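Local coordinates for mutual gliding motility protein C (MglC) (Myxococcus xanthus DK 1622, PDB 7CT3) that probably helps to control cell polarity for gliding motility, as a Roadblock/LC7-domain protein that interacts with its paralog MglB, at residues A17-V22 against T32-E37; K78-M83 against L96-N101. One frame throughout, in Å; residues are numbered along the deposited sequence.

Interaction 1 of 2, residues A17-V22 against T32-E37; sequences ALACSV and TFQKDE
The beta hairpin that forms one margin of the Roadblock/LC7 sheet pairs Leu18-Ser21 with Thr32-Lys35; strands 17-22 and 32-34 run antiparallel at 176°. Cys20 and Phe33 make the hydrogen-bonded pair: Cys20 N donates a hydrogen bond to Phe33 O at 3.0 Å, and Phe33 N donates one to Cys20 O at 2.9 Å. Ser21 and Thr32 form the next, non-hydrogen-bonded pair, and there the side chains supply the link. Thr32 OG1 stands anti to its own nitrogen (chi1 -157°) and meets Ser21 OG at 2.6 Å, a short hydroxyl-hydroxyl hydrogen bond whose donor may be either group. On the same face Ala19 CB rests against Gln34 CG at 4.1 Å. Where the second strand ends, Lys35 N still reaches Leu18 O at 2.8 Å, although from well above the carbonyl plane. The side chain of Lys35 begins over Ala17 O, with CB 3.3 Å from that oxygen, then bends at chi2 and chi4, and NZ is weakly bonded to a water that donates to Ala17 O. On the opposite face Cys20 packs on Leu7 and Val10 of helix 4-13. Leu18 and Ala19 both pair with Ala95 of strand 90-97, across 17-24 from the hairpin partner, a classic beta bulge within the antiparallel sheet.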
# COMPACT_ATOMS: atom_id res chain seq x y z
N ALA A 17 3.01 12.71 9.79
CA ALA A 17 2.31 13.12 8.55
C ALA A 17 3.07 14.28 7.90
O ALA A 17 3.33 15.28 8.60
CB ALA A 17 0.88 13.50 8.84
N LEU A 18 3.42 14.15 6.62
CA LEU A 18 4.08 15.20 5.80
C LEU A 18 3.00 16.11 5.20
O LEU A 18 3.15 17.34 5.25
CB LEU A 18 4.89 14.55 4.68
CG LEU A 18 6.32 14.11 5.02
CD1 LEU A 18 6.42 13.55 6.43
CD2 LEU A 18 6.81 13.09 4.01
N ALA A 19 1.96 15.50 4.63
CA ALA A 19 0.95 16.19 3.82
C ALA A 19 -0.27 15.29 3.63
O ALA A 19 -0.10 14.05 3.60
CB ALA A 19 1.54 16.57 2.48
N CYS A 20 -1.44 15.90 3.49
CA CYS A 20 -2.67 15.25 3.00
C CYS A 20 -3.23 16.11 1.87
O CYS A 20 -3.36 17.33 2.06
CB CYS A 20 -3.68 15.06 4.12
SG CYS A 20 -5.01 13.92 3.68
N SER A 21 -3.49 15.50 0.72
CA SER A 21 -3.80 16.23 -0.54
C SER A 21 -4.94 15.54 -1.28
O SER A 21 -5.12 14.33 -1.10
CB SER A 21 -2.58 16.32 -1.41
OG SER A 21 -1.47 16.79 -0.66
N VAL A 22 -5.67 16.32 -2.08
CA VAL A 22 -6.56 15.79 -3.16
C VAL A 22 -5.86 16.04 -4.49
O VAL A 22 -5.43 17.15 -4.78
CB VAL A 22 -7.97 16.40 -3.08
CG1 VAL A 22 -8.84 15.93 -4.24
CG2 VAL A 22 -8.63 16.07 -1.75
N THR A 32 -4.13 20.85 -0.65
CA THR A 32 -3.18 20.18 0.28
C THR A 32 -3.24 20.87 1.65
O THR A 32 -3.69 22.04 1.73
CB THR A 32 -1.74 20.18 -0.27
OG1 THR A 32 -1.04 19.10 0.36
CG2 THR A 32 -0.99 21.46 -0.02
N PHE A 33 -2.80 20.13 2.67
CA PHE A 33 -2.31 20.69 3.96
C PHE A 33 -0.99 20.00 4.29
O PHE A 33 -0.97 18.76 4.36
CB PHE A 33 -3.34 20.50 5.07
CG PHE A 33 -2.94 21.21 6.33
CD1 PHE A 33 -2.09 20.61 7.24
CD2 PHE A 33 -3.35 22.52 6.57
CE1 PHE A 33 -1.68 21.29 8.39
CE2 PHE A 33 -2.95 23.19 7.71
CZ PHE A 33 -2.12 22.57 8.62
N GLN A 34 0.09 20.78 4.46
CA GLN A 34 1.45 20.28 4.76
C GLN A 34 1.78 20.53 6.23
O GLN A 34 1.43 21.62 6.74
CB GLN A 34 2.50 20.94 3.87
CG GLN A 34 2.34 20.60 2.40
CD GLN A 34 3.59 20.83 1.59
OE1 GLN A 34 4.60 21.36 2.08
NE2 GLN A 34 3.54 20.45 0.33
N LYS A 35 2.44 19.56 6.87
CA LYS A 35 3.13 19.71 8.17
C LYS A 35 3.92 21.03 8.15
O LYS A 35 4.92 21.10 7.41
CB LYS A 35 4.06 18.51 8.41
CG LYS A 35 4.82 18.52 9.72
CD LYS A 35 3.93 18.40 10.95
CE LYS A 35 4.71 18.27 12.24
NZ LYS A 35 5.37 16.95 12.36
N ASP A 36 3.47 22.03 8.91
CA ASP A 36 4.17 23.33 9.08
C ASP A 36 5.16 23.23 10.25
O ASP A 36 6.27 23.81 10.15
CB ASP A 36 3.18 24.47 9.31
CG ASP A 36 3.83 25.82 9.56
OD1 ASP A 36 4.73 26.19 8.77
OD2 ASP A 36 3.45 26.50 10.54
N GLU A 37 4.77 22.51 11.31
CA GLU A 37 5.43 22.51 12.65
C GLU A 37 6.84 21.92 12.55
O GLU A 37 7.10 21.11 11.63
CB GLU A 37 4.61 21.70 13.66
CG GLU A 37 3.20 22.20 13.87
CD GLU A 37 3.08 23.58 14.50
OE1 GLU A 37 2.10 24.29 14.19
OE2 GLU A 37 3.96 23.94 15.31
O HOH W 1 2.48 15.55 11.27

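Interaction 2 of 2, residues K78-M83 against L96-N101; sequences KVLTVM and LHADGN
Two antiparallel strands finish their pairing where Lys78-Leu80 meets Leu96-Ala98. Leu80 and Leu96 are the hydrogen-bonded pair: Leu80 N reaches Leu96 O at 2.9 Å, almost straight at 171°, and Leu96 N reaches Leu80 O at 2.9 Å. Two residues on, past the non-hydrogen-bonded pair Val79-His97, Ala98 N donates to Lys78 O at 2.8 Å but comes from far above the carbonyl plane, where the chain enters the type I turn His97-Gly100, closed by Gly100 N on His97 O. Among the side chains, Leu80 and Leu96 share a face, with Leu80 CB 4.2 Å from Leu96 CG. Leu96 CG sits between its own nitrogen and carbonyl carbon (chi1 57°), and CD2 lies 3.7 Å from Leu80 O. Leu80 CG lies 3.9 Å from Ala98 CA, packing the leucine against the start of the turn. His97 lays one ring face over Lys78 O, offset toward the rim, while its ND1 accepts Asp99 N at 3.0 Å. Replacing His97 by an alanine is likely to leave Asp99 N without its ND1 acceptor and remove the ring from over Lys78 O. Val79 packs on Ala46 of helix 44-61, whereas Leu80 touches Phe102 of helix 102-117 and Arg106 of the second subunit; Asn101 is the N-cap of helix 102-117 of its own chain, its OD1 accepting Lys104 N.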
# COMPACT_ATOMS: atom_id res chain seq x y z
N LYS A 78 11.89 6.07 3.17
CA LYS A 78 11.68 7.22 4.10
C LYS A 78 10.21 7.68 4.14
O LYS A 78 9.86 8.39 5.10
CB LYS A 78 12.58 8.40 3.69
CG LYS A 78 14.07 8.12 3.76
CD LYS A 78 14.92 9.34 3.48
CE LYS A 78 16.40 9.03 3.39
NZ LYS A 78 17.16 10.17 2.82
N VAL A 79 9.39 7.32 3.16
CA VAL A 79 8.01 7.88 3.03
C VAL A 79 7.02 6.75 2.79
O VAL A 79 7.30 5.89 1.94
CB VAL A 79 7.90 8.93 1.91
CG1 VAL A 79 6.49 9.48 1.79
CG2 VAL A 79 8.90 10.05 2.09
N LEU A 80 5.91 6.79 3.52
CA LEU A 80 4.74 5.89 3.34
C LEU A 80 3.58 6.74 2.82
O LEU A 80 3.47 7.91 3.23
CB LEU A 80 4.39 5.22 4.66
CG LEU A 80 5.56 4.68 5.47
CD1 LEU A 80 5.08 4.10 6.79
CD2 LEU A 80 6.35 3.65 4.69
N THR A 81 2.76 6.17 1.94
CA THR A 81 1.55 6.84 1.42
C THR A 81 0.35 5.91 1.60
O THR A 81 0.53 4.67 1.62
CB THR A 81 1.70 7.30 -0.03
OG1 THR A 81 1.81 6.15 -0.87
CG2 THR A 81 2.90 8.22 -0.22
N VAL A 82 -0.82 6.53 1.75
CA VAL A 82 -2.15 5.87 1.77
C VAL A 82 -3.05 6.71 0.87
O VAL A 82 -3.08 7.93 1.02
CB VAL A 82 -2.75 5.79 3.18
CG1 VAL A 82 -3.98 4.90 3.21
CG2 VAL A 82 -1.73 5.35 4.21
N MSE A 83 -3.77 6.04 -0.03
CA MSE A 83 -4.63 6.72 -0.98
C MSE A 83 -6.00 6.05 -1.01
O MSE A 83 -6.08 4.82 -0.95
CB MSE A 83 -4.01 6.69 -2.38
CG MSE A 83 -2.72 7.46 -2.48
SE MSE A 83 -1.91 7.13 -4.21
CE MSE A 83 -0.91 5.47 -3.93
N LEU A 96 3.36 10.18 4.98
CA LEU A 96 3.99 10.33 6.31
C LEU A 96 5.42 9.79 6.27
O LEU A 96 5.72 8.97 5.39
CB LEU A 96 3.11 9.65 7.37
CG LEU A 96 2.80 8.17 7.19
CD1 LEU A 96 2.70 7.48 8.54
CD2 LEU A 96 1.51 7.96 6.41
N HIS A 97 6.27 10.30 7.16
CA HIS A 97 7.64 9.79 7.39
C HIS A 97 7.54 8.30 7.77
O HIS A 97 6.54 7.94 8.42
CB HIS A 97 8.35 10.64 8.46
CG HIS A 97 9.79 10.31 8.61
ND1 HIS A 97 10.23 9.25 9.38
CD2 HIS A 97 10.90 10.90 8.10
CE1 HIS A 97 11.55 9.20 9.33
NE2 HIS A 97 11.98 10.20 8.56
N ALA A 98 8.52 7.48 7.38
CA ALA A 98 8.53 6.01 7.59
C ALA A 98 8.49 5.66 9.08
O ALA A 98 8.09 4.52 9.40
CB ALA A 98 9.75 5.41 6.93
N ASP A 99 8.90 6.57 9.97
CA ASP A 99 8.91 6.35 11.44
C ASP A 99 7.58 6.82 12.05
O ASP A 99 7.42 6.67 13.28
CB ASP A 99 10.11 7.04 12.10
CG ASP A 99 11.45 6.44 11.70
OD1 ASP A 99 11.46 5.28 11.24
OD2 ASP A 99 12.46 7.13 11.86
N GLY A 100 6.66 7.36 11.24
CA GLY A 100 5.32 7.76 11.68
C GLY A 100 4.43 6.57 12.01
O GLY A 100 4.93 5.43 11.96
N ASN A 101 3.16 6.82 12.32
CA ASN A 101 2.15 5.80 12.69
C ASN A 101 1.32 5.45 11.45
O ASN A 101 0.28 6.08 11.22
CB ASN A 101 1.27 6.30 13.85
CG ASN A 101 0.45 5.18 14.46
OD1 ASN A 101 0.14 4.20 13.81
ND2 ASN A 101 0.09 5.34 15.73

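Interactions 1 and 2 belong to successive hairpins of one antiparallel sheet, and their inner strands, 17-24 and 90-97, lie side by side. Both are partly buried, with centres about 12 Å apart. Leu18 bridges them: its CD1 comes within 3.3 Å of His97 N, and its CD2 packs near Val79 CG2. In 17-22 against 32-37 the inner strand is buried and its partner reaches the surface, and polar contacts, the Ser21-Thr32 hydroxyl pair and a water between Lys35 and Ala17, supplement the backbone bonds. In 78-83 against 96-101 the cross-strand side-chain contacts are chiefly aliphatic; the His97-Asp99 side-chain hydrogen bond lies in the turn before helix 102-117, while Thr81 bonds to strand 71-75.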